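Local coordinates for protein predicted DNA-binding transcriptional regulator (Aliivibrio fischeri ES114, PDB 7DWN) that binds DNA as a tetramer and probably regulates transcription as a member of the LysR family, combining a helix-turn-helix domain with a regulatory domain of periplasmic-binding-protein-like fold, at residues A[221-224]-A[225-228]; A[228-232]-A[233-237]; A[281-284]-A[285-289]. All blocks are in the same frame, centred on the assembly; numbering follows the deposited sequence.

All three contacts are local, joining neighbouring turns of one chain within the regulatory domain. Going from the N terminus, contact 1 turns the end of strand 215-221 into helix 224-232. Contact 2 finishes that same helix and sends the chain on to strand 238-241. They share K228, and their centres are about 10 Å apart, so together they frame one short helix at both ends, and both touch the second subunit. Contact 3 follows separately in helix 279-290, about 28 Å from contact 1 between centres. None nests in or crosses another. Contact 3 instead ties the last helix to helix 101-114 and strand 145-149.

Contact 1: residues A[221-224]-A[225-228]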
loop_
_atom_site.group_PDB
_atom_site.type_symbol
_atom_site.label_atom_id
_atom_site.label_comp_id
_atom_site.label_asym_id
_atom_site.label_seq_id
_atom_site.Cartn_x
_atom_site.Cartn_y
_atom_site.Cartn_z
ATOM N N SER A 221 -2.655 -23.825 -20.845
ATOM C CA SER A 221 -1.704 -22.733 -20.972
ATOM C C SER A 221 -2.452 -21.463 -21.341
ATOM O O SER A 221 -3.461 -21.504 -22.048
ATOM C CB SER A 221 -0.630 -23.035 -22.024
ATOM O OG SER A 221 0.355 -22.017 -22.054
ATOM N N SER A 222 -1.942 -20.335 -20.852
ATOM C CA SER A 222 -2.467 -19.035 -21.237
ATOM C C SER A 222 -1.813 -18.495 -22.499
ATOM O O SER A 222 -2.244 -17.453 -23.005
ATOM C CB SER A 222 -2.282 -18.028 -20.097
ATOM O OG SER A 222 -0.908 -17.807 -19.827
ATOM N N MET A 223 -0.792 -19.172 -23.016
ATOM C CA MET A 223 -0.049 -18.718 -24.184
ATOM C C MET A 223 -0.551 -19.450 -25.422
ATOM O O MET A 223 -0.467 -20.681 -25.499
ATOM C CB MET A 223 1.450 -18.948 -23.988
ATOM C CG MET A 223 2.051 -18.112 -22.870
ATOM S SD MET A 223 3.689 -18.667 -22.366
ATOM C CE MET A 223 3.285 -20.239 -21.614
ATOM N N THR A 224 -1.078 -18.689 -26.386
ATOM C CA THR A 224 -1.548 -19.286 -27.632
ATOM C C THR A 224 -0.418 -19.997 -28.363
ATOM O O THR A 224 -0.620 -21.071 -28.939
ATOM C CB THR A 224 -2.172 -18.212 -28.524
ATOM O OG1 THR A 224 -3.430 -17.804 -27.974
ATOM C CG2 THR A 224 -2.376 -18.725 -29.942
ATOM N N ASP A 225 0.782 -19.415 -28.345
ATOM C CA ASP A 225 1.910 -20.035 -29.029
ATOM C C ASP A 225 2.245 -21.394 -28.425
ATOM O O ASP A 225 2.636 -22.317 -29.149
ATOM C CB ASP A 225 3.118 -19.101 -28.980
ATOM C CG ASP A 225 4.004 -19.227 -30.201
ATOM O OD1 ASP A 225 3.491 -19.063 -31.331
ATOM O OD2 ASP A 225 5.215 -19.482 -30.029
ATOM N N MET A 226 2.074 -21.542 -27.110
ATOM C CA MET A 226 2.298 -22.830 -26.461
ATOM C C MET A 226 1.337 -23.890 -26.994
ATOM O O MET A 226 1.754 -24.994 -27.379
ATOM C CB MET A 226 2.143 -22.671 -24.947
ATOM C CG MET A 226 2.783 -23.761 -24.113
ATOM S SD MET A 226 4.579 -23.749 -24.237
ATOM C CE MET A 226 4.850 -25.113 -25.364
ATOM N N LEU A 227 0.038 -23.571 -27.010
ATOM C CA LEU A 227 -0.957 -24.493 -27.550
ATOM C C LEU A 227 -0.690 -24.796 -29.016
ATOM O O LEU A 227 -0.853 -25.936 -29.460
ATOM C CB LEU A 227 -2.364 -23.916 -27.384
ATOM C CG LEU A 227 -2.859 -23.611 -25.971
ATOM C CD1 LEU A 227 -4.323 -23.202 -26.011
ATOM C CD2 LEU A 227 -2.664 -24.812 -25.068
ATOM N N LYS A 228 -0.281 -23.783 -29.782
ATOM C CA LYS A 228 0.021 -23.981 -31.196
ATOM C C LYS A 228 1.169 -24.968 -31.377
ATOM O O LYS A 228 1.095 -25.880 -32.210
ATOM C CB LYS A 228 0.351 -22.632 -31.839
ATOM C CG LYS A 228 0.846 -22.701 -33.272
ATOM C CD LYS A 228 1.185 -21.308 -33.776
ATOM C CE LYS A 228 1.794 -21.342 -35.164
ATOM N NZ LYS A 228 2.204 -19.981 -35.608
#
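The flat peptide group that carries M223 O meets L227 in its own plane: L227 N donates to M223 O from 3.3 Å, with an N-H...O angle of 166°. Here a helix begins, with M223 at the N-cap position, and it is a backbone carbonyl that opens the ladder of bonds. M226 N adds a weak second bond to the same M223 oxygen at 3.1 Å. The next rung follows directly, K228 N reaching T224 O at 2.9 Å.

Just before the cap, S221 forms an ST turn. Its hydroxyl lies opposite the backbone N across the CA-CB bond (chi1 -175°), which turns it towards the start of the helix, where S221 OG accepts a hydrogen bond from M223 N at 3.2 Å. The same oxygen is hydrogen-bonded to V126 O of the second subunit, so one hydroxyl links the turn to the interface. S221 also pairs there in a parallel ladder with a strand of that chain, and the sheet runs on across the boundary.

Around these polar bonds the apolar chains pack by their roots. M223 CB and M226 CB lie 3.9 Å apart, while M226, bent further along its chain, goes on to rest against I108 of the second subunit. L227 turns towards F219 and Y196 of its own subunit, and K228 NZ is held by S244 O. At the start of the helix T224 OG1 is hydrogen-bonded to Y196 OH and to a sulfonate oxygen of a bound MES molecule. That ligand probably came from the crystallisation liquor, but may mark a pocket. Back at the ST turn, S221 OG comes against M226 CB at 3.5 Å.

Contact 2: residues A[228-232]-A[233-237]; sequences KILVL and NKQGI
V231 O takes the amide of K234 at 2.9 Å, and L230 O takes that of Q235 at 3.1 Å; the two bonds define a Schellman motif, which ends helix 224-232. They differ in direction. Q235 N approaches nearly along the C=O axis of L230, whereas K234 N stands well above the carbonyl plane of V231, away from the lone pairs. The reversal depends on K234, the C-prime residue, whose positive phi of 59° swings the chain round so that Q235 can reach back to the last turn. One step earlier the ordinary helical pattern still holds: N233 N bonds to I229 O at 3.0 Å.

The side chain of N233 leads out from the helix and somewhat back towards I229. With CG beside its own backbone N (chi1 -67°), the amide runs alongside I229, the two chains pointing the same way, and N233 ND2 comes within 3.8 Å of I229 CG2. Both residues also rest on P109 of the second subunit, so this edge of the helix end lies at the interface with that subunit. Q235 extends the interface, touching Q112 and forming a weak hydrogen bond with Q113 of that subunit.

On the inward side L230 and V231 pack on L194 of strand 191-195. The chain then leaves through G236, and I237 forms backbone hydrogen bonds with P192 and L194, joining the loop to the same strand. K234 O is held by Y183 OH, so a carbonyl at the turn itself is also bonded. V231 CG2 touches the departing chain, 3.7 Å from G236 O.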
loop_
_atom_site.group_PDB
_atom_site.type_symbol
_atom_site.label_atom_id
_atom_site.label_comp_id
_atom_site.label_asym_id
_atom_site.label_seq_id
_atom_site.Cartn_x
_atom_site.Cartn_y
_atom_site.Cartn_z
ATOM N N LYS A 228 -0.281 -23.783 -29.782
ATOM C CA LYS A 228 0.021 -23.981 -31.196
ATOM C C LYS A 228 1.169 -24.968 -31.377
ATOM O O LYS A 228 1.095 -25.880 -32.210
ATOM C CB LYS A 228 0.351 -22.632 -31.839
ATOM C CG LYS A 228 0.846 -22.701 -33.272
ATOM C CD LYS A 228 1.185 -21.308 -33.776
ATOM C CE LYS A 228 1.794 -21.342 -35.164
ATOM N NZ LYS A 228 2.204 -19.981 -35.608
ATOM N N ILE A 229 2.234 -24.805 -30.588
ATOM C CA ILE A 229 3.373 -25.714 -30.669
ATOM C C ILE A 229 2.953 -27.131 -30.309
ATOM O O ILE A 229 3.312 -28.095 -30.998
ATOM C CB ILE A 229 4.521 -25.218 -29.772
ATOM C CG1 ILE A 229 5.147 -23.955 -30.362
ATOM C CG2 ILE A 229 5.566 -26.303 -29.607
ATOM C CD1 ILE A 229 6.280 -23.403 -29.543
ATOM N N LEU A 230 2.170 -27.285 -29.238
ATOM C CA LEU A 230 1.767 -28.635 -28.851
ATOM C C LEU A 230 0.811 -29.256 -29.865
ATOM O O LEU A 230 0.807 -30.481 -30.034
ATOM C CB LEU A 230 1.150 -28.631 -27.454
ATOM C CG LEU A 230 2.178 -28.510 -26.325
ATOM C CD1 LEU A 230 1.594 -28.994 -25.011
ATOM C CD2 LEU A 230 3.453 -29.270 -26.665
ATOM N N VAL A 231 0.010 -28.439 -30.552
ATOM C CA VAL A 231 -0.809 -28.948 -31.649
ATOM C C VAL A 231 0.081 -29.452 -32.776
ATOM O O VAL A 231 -0.118 -30.550 -33.308
ATOM C CB VAL A 231 -1.782 -27.863 -32.148
ATOM C CG1 VAL A 231 -2.361 -28.246 -33.503
ATOM C CG2 VAL A 231 -2.896 -27.649 -31.145
ATOM N N LEU A 232 1.084 -28.654 -33.150
ATOM C CA LEU A 232 1.987 -29.049 -34.227
ATOM C C LEU A 232 2.755 -30.320 -33.885
ATOM O O LEU A 232 3.117 -31.085 -34.787
ATOM C CB LEU A 232 2.952 -27.908 -34.545
ATOM C CG LEU A 232 2.373 -26.789 -35.413
ATOM C CD1 LEU A 232 3.356 -25.637 -35.537
ATOM C CD2 LEU A 232 2.002 -27.330 -36.784
ATOM N N ASN A 233 3.010 -30.569 -32.600
ATOM C CA ASN A 233 3.648 -31.804 -32.165
ATOM C C ASN A 233 2.663 -32.964 -32.035
ATOM O O ASN A 233 2.978 -33.957 -31.368
ATOM C CB ASN A 233 4.379 -31.584 -30.838
ATOM C CG ASN A 233 5.569 -30.654 -30.977
ATOM O OD1 ASN A 233 6.100 -30.468 -32.072
ATOM N ND2 ASN A 233 5.998 -30.069 -29.865
ATOM N N LYS A 234 1.484 -32.846 -32.650
ATOM C CA LYS A 234 0.483 -33.914 -32.697
ATOM C C LYS A 234 0.039 -34.353 -31.303
ATOM O O LYS A 234 -0.377 -35.497 -31.106
ATOM C CB LYS A 234 0.993 -35.119 -33.494
ATOM C CG LYS A 234 1.748 -34.759 -34.769
ATOM C CD LYS A 234 2.019 -35.988 -35.626
ATOM C CE LYS A 234 2.618 -37.123 -34.814
ATOM N NZ LYS A 234 2.745 -38.365 -35.626
ATOM N N GLN A 235 0.111 -33.448 -30.325
ATOM C CA GLN A 235 -0.235 -33.800 -28.954
ATOM C C GLN A 235 -1.727 -33.698 -28.671
ATOM O O GLN A 235 -2.209 -34.346 -27.736
ATOM C CB GLN A 235 0.534 -32.913 -27.972
ATOM C CG GLN A 235 2.041 -33.096 -28.028
ATOM C CD GLN A 235 2.466 -34.515 -27.696
ATOM O OE1 GLN A 235 3.342 -35.082 -28.350
ATOM N NE2 GLN A 235 1.845 -35.097 -26.676
ATOM N N GLY A 236 -2.462 -32.908 -29.444
ATOM C CA GLY A 236 -3.885 -32.761 -29.218
ATOM C C GLY A 236 -4.460 -31.685 -30.118
ATOM O O GLY A 236 -3.806 -31.220 -31.056
ATOM N N ILE A 237 -5.693 -31.300 -29.814
ATOM C CA ILE A 237 -6.400 -30.281 -30.576
ATOM C C ILE A 237 -6.448 -29.001 -29.760
ATOM O O ILE A 237 -6.315 -29.011 -28.533
ATOM C CB ILE A 237 -7.826 -30.717 -30.958
ATOM C CG1 ILE A 237 -8.687 -30.873 -29.702
ATOM C CG2 ILE A 237 -7.779 -32.002 -31.731
ATOM C CD1 ILE A 237 -10.133 -30.503 -29.919
#

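Contact 3: residues A[281-284]-A[285-289]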
loop_
_atom_site.group_PDB
_atom_site.type_symbol
_atom_site.label_atom_id
_atom_site.label_comp_id
_atom_site.label_asym_id
_atom_site.label_seq_id
_atom_site.Cartn_x
_atom_site.Cartn_y
_atom_site.Cartn_z
ATOM N N GLY A 281 2.125 9.414 -29.700
ATOM C CA GLY A 281 1.051 8.547 -29.247
ATOM C C GLY A 281 -0.185 8.654 -30.117
ATOM O O GLY A 281 -0.799 7.644 -30.471
ATOM N N GLU A 282 -0.561 9.882 -30.485
ATOM C CA GLU A 282 -1.703 10.057 -31.372
ATOM C C GLU A 282 -1.432 9.476 -32.753
ATOM O O GLU A 282 -2.349 8.937 -33.380
ATOM C CB GLU A 282 -2.077 11.536 -31.474
ATOM C CG GLU A 282 -2.512 12.167 -30.153
ATOM C CD GLU A 282 -3.858 11.658 -29.651
ATOM O OE1 GLU A 282 -4.534 10.902 -30.383
ATOM O OE2 GLU A 282 -4.244 12.022 -28.519
ATOM N N LYS A 283 -0.189 9.549 -33.235
ATOM C CA LYS A 283 0.126 8.929 -34.519
ATOM C C LYS A 283 -0.033 7.413 -34.452
ATOM O O LYS A 283 -0.617 6.795 -35.353
ATOM C CB LYS A 283 1.542 9.298 -34.961
ATOM C CG LYS A 283 2.007 8.524 -36.189
ATOM C CD LYS A 283 3.187 9.192 -36.868
ATOM C CE LYS A 283 3.620 8.411 -38.099
ATOM N NZ LYS A 283 2.525 8.295 -39.105
ATOM N N VAL A 284 0.487 6.793 -33.389
ATOM C CA VAL A 284 0.350 5.346 -33.241
ATOM C C VAL A 284 -1.121 4.958 -33.130
ATOM O O VAL A 284 -1.565 3.967 -33.726
ATOM C CB VAL A 284 1.164 4.844 -32.036
ATOM C CG1 VAL A 284 0.892 3.370 -31.798
ATOM C CG2 VAL A 284 2.646 5.076 -32.278
ATOM N N TRP A 285 -1.901 5.741 -32.382
ATOM C CA TRP A 285 -3.324 5.450 -32.248
ATOM C C TRP A 285 -4.040 5.569 -33.587
ATOM O O TRP A 285 -4.891 4.736 -33.921
ATOM C CB TRP A 285 -3.956 6.384 -31.218
ATOM C CG TRP A 285 -5.426 6.167 -31.040
ATOM C CD1 TRP A 285 -6.437 6.852 -31.650
ATOM C CD2 TRP A 285 -6.052 5.195 -30.195
ATOM N NE1 TRP A 285 -7.653 6.369 -31.234
ATOM C CE2 TRP A 285 -7.444 5.350 -30.341
ATOM C CE3 TRP A 285 -5.571 4.209 -29.327
ATOM C CZ2 TRP A 285 -8.359 4.557 -29.653
ATOM C CZ3 TRP A 285 -6.481 3.426 -28.643
ATOM C CH2 TRP A 285 -7.858 3.604 -28.810
ATOM N N SER A 286 -3.708 6.599 -34.370
ATOM C CA SER A 286 -4.318 6.760 -35.685
ATOM C C SER A 286 -3.979 5.590 -36.596
ATOM O O SER A 286 -4.840 5.100 -37.337
ATOM C CB SER A 286 -3.863 8.076 -36.314
ATOM O OG SER A 286 -4.161 8.115 -37.699
ATOM N N ILE A 287 -2.728 5.126 -36.558
ATOM C CA ILE A 287 -2.342 4.005 -37.406
ATOM C C ILE A 287 -3.027 2.720 -36.952
ATOM O O ILE A 287 -3.387 1.873 -37.781
ATOM C CB ILE A 287 -0.808 3.878 -37.431
ATOM C CG1 ILE A 287 -0.215 5.103 -38.129
ATOM C CG2 ILE A 287 -0.375 2.598 -38.135
ATOM C CD1 ILE A 287 1.264 5.273 -37.943
ATOM N N LEU A 288 -3.243 2.561 -35.644
ATOM C CA LEU A 288 -3.991 1.409 -35.151
ATOM C C LEU A 288 -5.447 1.457 -35.600
ATOM O O LEU A 288 -6.007 0.437 -36.021
ATOM C CB LEU A 288 -3.903 1.340 -33.628
ATOM C CG LEU A 288 -2.621 0.730 -33.069
ATOM C CD1 LEU A 288 -2.507 1.016 -31.584
ATOM C CD2 LEU A 288 -2.616 -0.768 -33.326
ATOM N N CYS A 289 -6.078 2.631 -35.514
ATOM C CA CYS A 289 -7.453 2.773 -35.981
ATOM C C CYS A 289 -7.567 2.574 -37.485
ATOM O O CYS A 289 -8.666 2.304 -37.983
ATOM C CB CYS A 289 -8.007 4.148 -35.600
ATOM S SG CYS A 289 -8.115 4.457 -33.826
#
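K283 and I287, one turn apart, cross obliquely: the ammonium nitrogen K283 NZ is 3.5 Å from the methyl I287 CD1. The lysine is extended as far as CE and then bent (chi4 60°), which brings its last atom over the isoleucine, while K283 CG touches the same methyl at 3.8 Å. I287 CD1 thus lies against K283 CG, CE and NZ. Next to them V284 and L288 run side by side in one direction, with V284 CG1 and L288 CD1 4.1 Å apart.

Behind these side chains is a regular backbone. Four successive i to i+4 bonds, from W285 N to G281 O through to L288 N to V284 O, are each 2.9 Å long, and their donors are tilted by roughly the same amount from the carbonyl planes. On another side of the helix W285 offers one ring face to C289 SG, which stands 3.2 Å above the ring plane, towards its rim.

Further out, R272 serves two residues at once, making a cation-pi contact with W285 and a salt bridge with E282 OE2, an oxygen that also accepts from L277 N. V284, I287 and L288 all touch M111 of helix 101-114, and V284 and L288 also reach I145 of strand 145-149. Helix 279-290 is thereby packed beside helix 101-114 on the mixed sheet, an alpha/beta layering typical of the periplasmic-binding-protein-like regulatory domains of LysR-type regulators.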